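Local coordinates for contact-dependent inhibitor A (PDB 5I4Q), which is the toxin domain of a contact-dependent growth inhibition effector, probably delivered into neighbouring bacteria and neutralised by its cognate immunity protein, CdiI, at residues K23-R37 with P78-K90. Numbering follows the deposited sequence.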
loop_
_atom_site.group_PDB
_atom_site.type_symbol
_atom_site.label_atom_id
_atom_site.label_comp_id
_atom_site.label_asym_id
_atom_site.label_seq_id
_atom_site.Cartn_x
_atom_site.Cartn_y
_atom_site.Cartn_z
ATOM N N LYS A 23 27.914 15.536 -18.941
ATOM C CA LYS A 23 27.182 14.868 -19.985
ATOM C C LYS A 23 26.706 13.499 -19.581
ATOM O O LYS A 23 27.306 12.838 -18.742
ATOM C CB LYS A 23 27.986 14.847 -21.298
ATOM C CG LYS A 23 28.946 13.699 -21.478
ATOM C CD LYS A 23 29.709 13.863 -22.802
ATOM C CE LYS A 23 30.856 12.853 -22.930
ATOM N NZ LYS A 23 31.729 13.096 -24.121
ATOM N N PHE A 24 25.580 13.121 -20.190
ATOM C CA PHE A 24 24.924 11.824 -20.049
ATOM C C PHE A 24 24.671 11.211 -21.421
ATOM O O PHE A 24 24.212 11.913 -22.311
ATOM C CB PHE A 24 23.534 11.985 -19.417
ATOM C CG PHE A 24 23.554 12.192 -17.931
ATOM C CD1 PHE A 24 23.755 13.460 -17.386
ATOM C CD2 PHE A 24 23.323 11.137 -17.068
ATOM C CE1 PHE A 24 23.761 13.652 -16.012
ATOM C CE2 PHE A 24 23.324 11.320 -15.717
ATOM C CZ PHE A 24 23.546 12.578 -15.174
ATOM N N SER A 25 24.878 9.912 -21.587
ATOM C CA SER A 25 24.390 9.261 -22.839
ATOM C C SER A 25 22.866 9.441 -23.000
ATOM O O SER A 25 22.121 9.597 -22.019
ATOM C CB SER A 25 24.752 7.785 -22.915
ATOM O OG SER A 25 23.872 7.002 -22.160
ATOM N N LYS A 26 22.432 9.429 -24.244
ATOM C CA LYS A 26 21.042 9.559 -24.583
ATOM C C LYS A 26 20.191 8.599 -23.780
ATOM O O LYS A 26 19.190 8.987 -23.201
ATOM C CB LYS A 26 20.824 9.286 -26.089
ATOM C CG LYS A 26 19.416 9.599 -26.611
ATOM C CD LYS A 26 19.122 8.935 -27.962
ATOM C CE LYS A 26 17.673 9.141 -28.408
ATOM N NZ LYS A 26 16.728 8.199 -27.744
ATOM N N SER A 27 20.540 7.329 -23.789
ATOM C CA SER A 27 19.613 6.358 -23.230
ATOM C C SER A 27 19.674 6.440 -21.713
ATOM O O SER A 27 18.643 6.338 -21.072
ATOM C CB SER A 27 19.899 4.935 -23.729
ATOM O OG SER A 27 21.195 4.554 -23.307
ATOM N N TYR A 28 20.856 6.665 -21.137
ATOM C CA TYR A 28 20.922 6.684 -19.680
ATOM C C TYR A 28 20.121 7.882 -19.151
ATOM O O TYR A 28 19.301 7.740 -18.242
ATOM C CB TYR A 28 22.357 6.661 -19.153
ATOM C CG TYR A 28 22.444 6.435 -17.676
ATOM C CD1 TYR A 28 21.768 5.367 -17.070
ATOM C CD2 TYR A 28 23.218 7.241 -16.888
ATOM C CE1 TYR A 28 21.827 5.147 -15.696
ATOM C CE2 TYR A 28 23.282 7.055 -15.509
ATOM C CZ TYR A 28 22.602 6.010 -14.909
ATOM O OH TYR A 28 22.687 5.849 -13.542
ATOM N N TYR A 29 20.270 9.022 -19.821
ATOM C CA TYR A 29 19.526 10.213 -19.462
ATOM C C TYR A 29 18.022 9.952 -19.444
ATOM O O TYR A 29 17.331 10.283 -18.478
ATOM C CB TYR A 29 19.851 11.354 -20.425
ATOM C CG TYR A 29 19.169 12.657 -20.075
ATOM C CD1 TYR A 29 19.648 13.460 -19.075
ATOM C CD2 TYR A 29 18.051 13.083 -20.769
ATOM C CE1 TYR A 29 19.036 14.665 -18.757
ATOM C CE2 TYR A 29 17.432 14.311 -20.467
ATOM C CZ TYR A 29 17.934 15.107 -19.477
ATOM O OH TYR A 29 17.308 16.329 -19.165
ATOM N N GLU A 30 17.530 9.329 -20.486
ATOM C CA GLU A 30 16.087 9.123 -20.600
ATOM C C GLU A 30 15.595 8.103 -19.596
ATOM O O GLU A 30 14.460 8.208 -19.077
ATOM C CB GLU A 30 15.747 8.740 -22.054
ATOM C CG GLU A 30 16.057 9.930 -22.950
ATOM C CD GLU A 30 15.959 9.669 -24.458
ATOM O OE1 GLU A 30 15.686 8.530 -24.847
ATOM O OE2 GLU A 30 16.173 10.632 -25.250
ATOM N N LYS A 31 16.462 7.131 -19.307
ATOM C CA LYS A 31 16.123 6.053 -18.394
ATOM C C LYS A 31 15.896 6.608 -16.992
ATOM O O LYS A 31 14.994 6.222 -16.325
ATOM C CB LYS A 31 17.257 5.047 -18.346
ATOM C CG LYS A 31 16.926 3.764 -17.590
ATOM C CD LYS A 31 18.201 2.940 -17.333
ATOM C CE LYS A 31 17.879 1.767 -16.426
ATOM N NZ LYS A 31 18.888 0.680 -16.389
ATOM N N LEU A 32 16.755 7.523 -16.565
ATOM C CA LEU A 32 16.651 8.111 -15.251
ATOM C C LEU A 32 15.347 8.850 -15.075
ATOM O O LEU A 32 14.605 8.556 -14.177
ATOM C CB LEU A 32 17.860 8.994 -15.020
ATOM C CG LEU A 32 19.180 8.264 -14.727
ATOM C CD1 LEU A 32 20.294 9.275 -14.671
ATOM C CD2 LEU A 32 19.216 7.558 -13.406
ATOM N N TRP A 33 14.974 9.715 -15.997
ATOM C CA TRP A 33 13.626 10.347 -15.881
ATOM C C TRP A 33 12.481 9.330 -15.890
ATOM O O TRP A 33 11.540 9.421 -15.150
ATOM C CB TRP A 33 13.403 11.288 -17.052
ATOM C CG TRP A 33 14.188 12.580 -16.940
ATOM C CD1 TRP A 33 15.461 12.823 -17.388
ATOM C CD2 TRP A 33 13.695 13.815 -16.419
ATOM N NE1 TRP A 33 15.785 14.164 -17.151
ATOM C CE2 TRP A 33 14.703 14.778 -16.568
ATOM C CE3 TRP A 33 12.493 14.195 -15.844
ATOM C CZ2 TRP A 33 14.547 16.081 -16.146
ATOM C CZ3 TRP A 33 12.330 15.521 -15.431
ATOM C CH2 TRP A 33 13.354 16.433 -15.573
ATOM N N GLU A 34 12.599 8.328 -16.735
ATOM C CA GLU A 34 11.584 7.334 -16.882
ATOM C C GLU A 34 11.446 6.499 -15.640
ATOM O O GLU A 34 10.385 6.124 -15.318
ATOM C CB GLU A 34 11.892 6.465 -18.093
ATOM C CG GLU A 34 10.700 5.712 -18.621
ATOM C CD GLU A 34 11.077 4.858 -19.838
ATOM O OE1 GLU A 34 12.278 4.867 -20.229
ATOM O OE2 GLU A 34 10.181 4.162 -20.391
ATOM N N GLN A 35 12.512 6.235 -14.923
ATOM C CA GLN A 35 12.429 5.360 -13.748
ATOM C C GLN A 35 12.074 6.086 -12.454
ATOM O O GLN A 35 12.057 5.486 -11.384
ATOM C CB GLN A 35 13.747 4.752 -13.452
ATOM C CG GLN A 35 14.151 3.635 -14.322
ATOM C CD GLN A 35 15.333 2.909 -13.665
ATOM O OE1 GLN A 35 15.930 3.424 -12.703
ATOM N NE2 GLN A 35 15.648 1.707 -14.158
ATOM N N GLY A 36 11.822 7.373 -12.530
ATOM C CA GLY A 36 11.453 8.090 -11.352
ATOM C C GLY A 36 12.638 8.699 -10.634
ATOM O O GLY A 36 12.529 8.996 -9.434
ATOM N N ARG A 37 13.746 8.905 -11.365
ATOM C CA ARG A 37 14.912 9.618 -10.845
ATOM C C ARG A 37 15.220 10.862 -11.682
ATOM O O ARG A 37 16.202 10.902 -12.427
ATOM C CB ARG A 37 16.108 8.698 -10.766
ATOM C CG ARG A 37 15.953 7.695 -9.622
ATOM C CD ARG A 37 16.419 6.317 -10.011
ATOM N NE ARG A 37 17.861 6.183 -9.878
ATOM C CZ ARG A 37 18.513 5.057 -10.117
ATOM N NH1 ARG A 37 17.866 3.957 -10.513
ATOM N NH2 ARG A 37 19.814 5.036 -9.974
ATOM N N PRO A 78 36.082 12.829 -14.936
ATOM C CA PRO A 78 36.434 14.264 -14.825
ATOM C C PRO A 78 37.040 14.904 -16.118
ATOM O O PRO A 78 36.929 16.092 -16.297
ATOM C CB PRO A 78 37.405 14.295 -13.647
ATOM C CG PRO A 78 38.001 12.929 -13.633
ATOM C CD PRO A 78 36.928 11.987 -14.081
ATOM N N LYS A 79 37.635 14.114 -17.008
ATOM C CA LYS A 79 38.138 14.608 -18.277
ATOM C C LYS A 79 36.982 14.909 -19.259
ATOM O O LYS A 79 36.884 16.008 -19.785
ATOM C CB LYS A 79 39.112 13.571 -18.837
ATOM C CG LYS A 79 39.797 13.907 -20.143
ATOM C CD LYS A 79 40.644 12.722 -20.633
ATOM C CE LYS A 79 42.024 12.625 -19.966
ATOM N NZ LYS A 79 43.021 13.559 -20.562
ATOM N N THR A 80 36.088 13.944 -19.493
ATOM C CA THR A 80 35.027 14.141 -20.462
ATOM C C THR A 80 33.780 14.792 -19.856
ATOM O O THR A 80 32.954 15.287 -20.577
ATOM C CB THR A 80 34.651 12.840 -21.175
ATOM O OG1 THR A 80 33.968 11.953 -20.287
ATOM C CG2 THR A 80 35.875 12.156 -21.711
ATOM N N GLY A 81 33.649 14.795 -18.542
ATOM C CA GLY A 81 32.442 15.279 -17.905
ATOM C C GLY A 81 31.278 14.285 -17.919
ATOM O O GLY A 81 30.151 14.606 -17.515
ATOM N N GLN A 82 31.528 13.062 -18.361
ATOM C CA GLN A 82 30.425 12.108 -18.486
ATOM C C GLN A 82 30.125 11.473 -17.156
ATOM O O GLN A 82 31.018 10.927 -16.504
ATOM C CB GLN A 82 30.694 10.992 -19.493
ATOM C CG GLN A 82 29.502 10.077 -19.715
ATOM C CD GLN A 82 29.723 9.072 -20.839
ATOM O OE1 GLN A 82 30.756 9.069 -21.472
ATOM N NE2 GLN A 82 28.721 8.233 -21.101
ATOM N N VAL A 83 28.850 11.551 -16.803
ATOM C CA VAL A 83 28.265 10.764 -15.705
ATOM C C VAL A 83 27.861 9.410 -16.232
ATOM O O VAL A 83 26.875 9.316 -16.962
ATOM C CB VAL A 83 26.988 11.460 -15.181
ATOM C CG1 VAL A 83 26.365 10.650 -14.074
ATOM C CG2 VAL A 83 27.332 12.845 -14.700
ATOM N N GLY A 84 28.599 8.358 -15.894
ATOM C CA GLY A 84 28.288 7.021 -16.454
ATOM C C GLY A 84 27.212 6.270 -15.665
ATOM O O GLY A 84 26.508 5.403 -16.203
ATOM N N HIS A 85 27.128 6.596 -14.376
ATOM C CA HIS A 85 26.169 6.006 -13.479
ATOM C C HIS A 85 26.011 6.839 -12.200
ATOM O O HIS A 85 26.989 7.298 -11.635
ATOM C CB HIS A 85 26.597 4.608 -13.117
ATOM C CG HIS A 85 25.629 3.903 -12.227
ATOM N ND1 HIS A 85 25.887 3.645 -10.898
ATOM C CD2 HIS A 85 24.405 3.379 -12.489
ATOM C CE1 HIS A 85 24.854 3.013 -10.373
ATOM N NE2 HIS A 85 23.945 2.839 -11.321
ATOM N N ILE A 86 24.769 6.990 -11.751
ATOM C CA ILE A 86 24.448 7.697 -10.545
ATOM C C ILE A 86 23.196 7.027 -9.908
ATOM O O ILE A 86 22.263 6.696 -10.602
ATOM C CB ILE A 86 24.209 9.185 -10.844
ATOM C CG1 ILE A 86 23.945 9.972 -9.571
ATOM C CG2 ILE A 86 23.089 9.363 -11.825
ATOM C CD1 ILE A 86 24.319 11.449 -9.682
ATOM N N GLN A 87 23.242 6.794 -8.594
ATOM C CA GLN A 87 22.132 6.221 -7.819
ATOM C C GLN A 87 22.275 6.605 -6.338
ATOM O O GLN A 87 23.386 7.010 -5.913
ATOM C CB GLN A 87 22.102 4.708 -7.958
ATOM C CG GLN A 87 23.136 3.958 -7.157
ATOM C CD GLN A 87 22.860 2.437 -7.101
ATOM O OE1 GLN A 87 21.720 1.971 -6.915
ATOM N NE2 GLN A 87 23.896 1.691 -7.194
ATOM N N PRO A 88 21.180 6.474 -5.547
ATOM C CA PRO A 88 21.294 6.745 -4.093
ATOM C C PRO A 88 22.222 5.758 -3.409
ATOM O O PRO A 88 22.428 4.669 -3.919
ATOM C CB PRO A 88 19.828 6.636 -3.599
ATOM C CG PRO A 88 19.009 6.948 -4.831
ATOM C CD PRO A 88 19.777 6.239 -5.917
ATOM N N VAL A 89 22.844 6.125 -2.313
ATOM C CA VAL A 89 23.737 5.165 -1.642
ATOM C C VAL A 89 22.945 3.997 -1.096
ATOM O O VAL A 89 21.738 4.102 -0.904
ATOM C CB VAL A 89 24.541 5.797 -0.493
ATOM C CG1 VAL A 89 25.492 6.857 -1.040
ATOM C CG2 VAL A 89 23.627 6.386 0.595
ATOM N N LYS A 90 23.633 2.907 -0.808
ATOM C CA LYS A 90 23.017 1.747 -0.203
ATOM C C LYS A 90 22.356 2.136 1.113
ATOM O O LYS A 90 22.920 2.860 1.914
ATOM C CB LYS A 90 24.051 0.632 -0.006
ATOM C CG LYS A 90 23.433 -0.710 0.351
ATOM C CD LYS A 90 24.476 -1.706 0.804
ATOM C CE LYS A 90 23.811 -3.006 1.186
ATOM N NZ LYS A 90 24.857 -3.994 1.527
HETATM O O HOH W 1 26.106 8.336 -19.454
HETATM O O HOH W 2 19.829 8.485 -9.431
#
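A chi1 of -170° swings the Y28 ring away from its own backbone N and across to strand 82-88, where its OH accepts an almost straight bond from I86 N (3.0 Å, 172° at the hydrogen). G84 O lies over one face of the Y28 ring, and H85 CD2 comes to 3.2 Å from Y28 OH. Bends at chi2 and chi3 carry the R37 guanidinium back to the same strand, where NH2 makes a weak edge-on bond to I86 O (3.0 Å) and a water links R37 NE to that carbonyl. At the other end, the backbones of K23 and Q82 form a single bridge: K23 N donates to G81 O and V83 N to K23 O, both at 2.8 Å. Next to it V83 CB makes a CH-pi contact over the F24 ring, 3.8 Å from its centroid, while I86 CG2 packs against L32 CD1 at 4.0 Å. A second water joins S25 N, Q82 NE2 and V83 O. The bridge thus ties strand 22-25, and the Y28 and R37 bonds tie helix 26-34 and the turn after it, to the outermost strand, 82-88, of the four-stranded sheet. This packing presents R37 and H85 together to one carboxylate oxygen of D84 in the immunity protein chain, by salt bridge and hydrogen bond respectively.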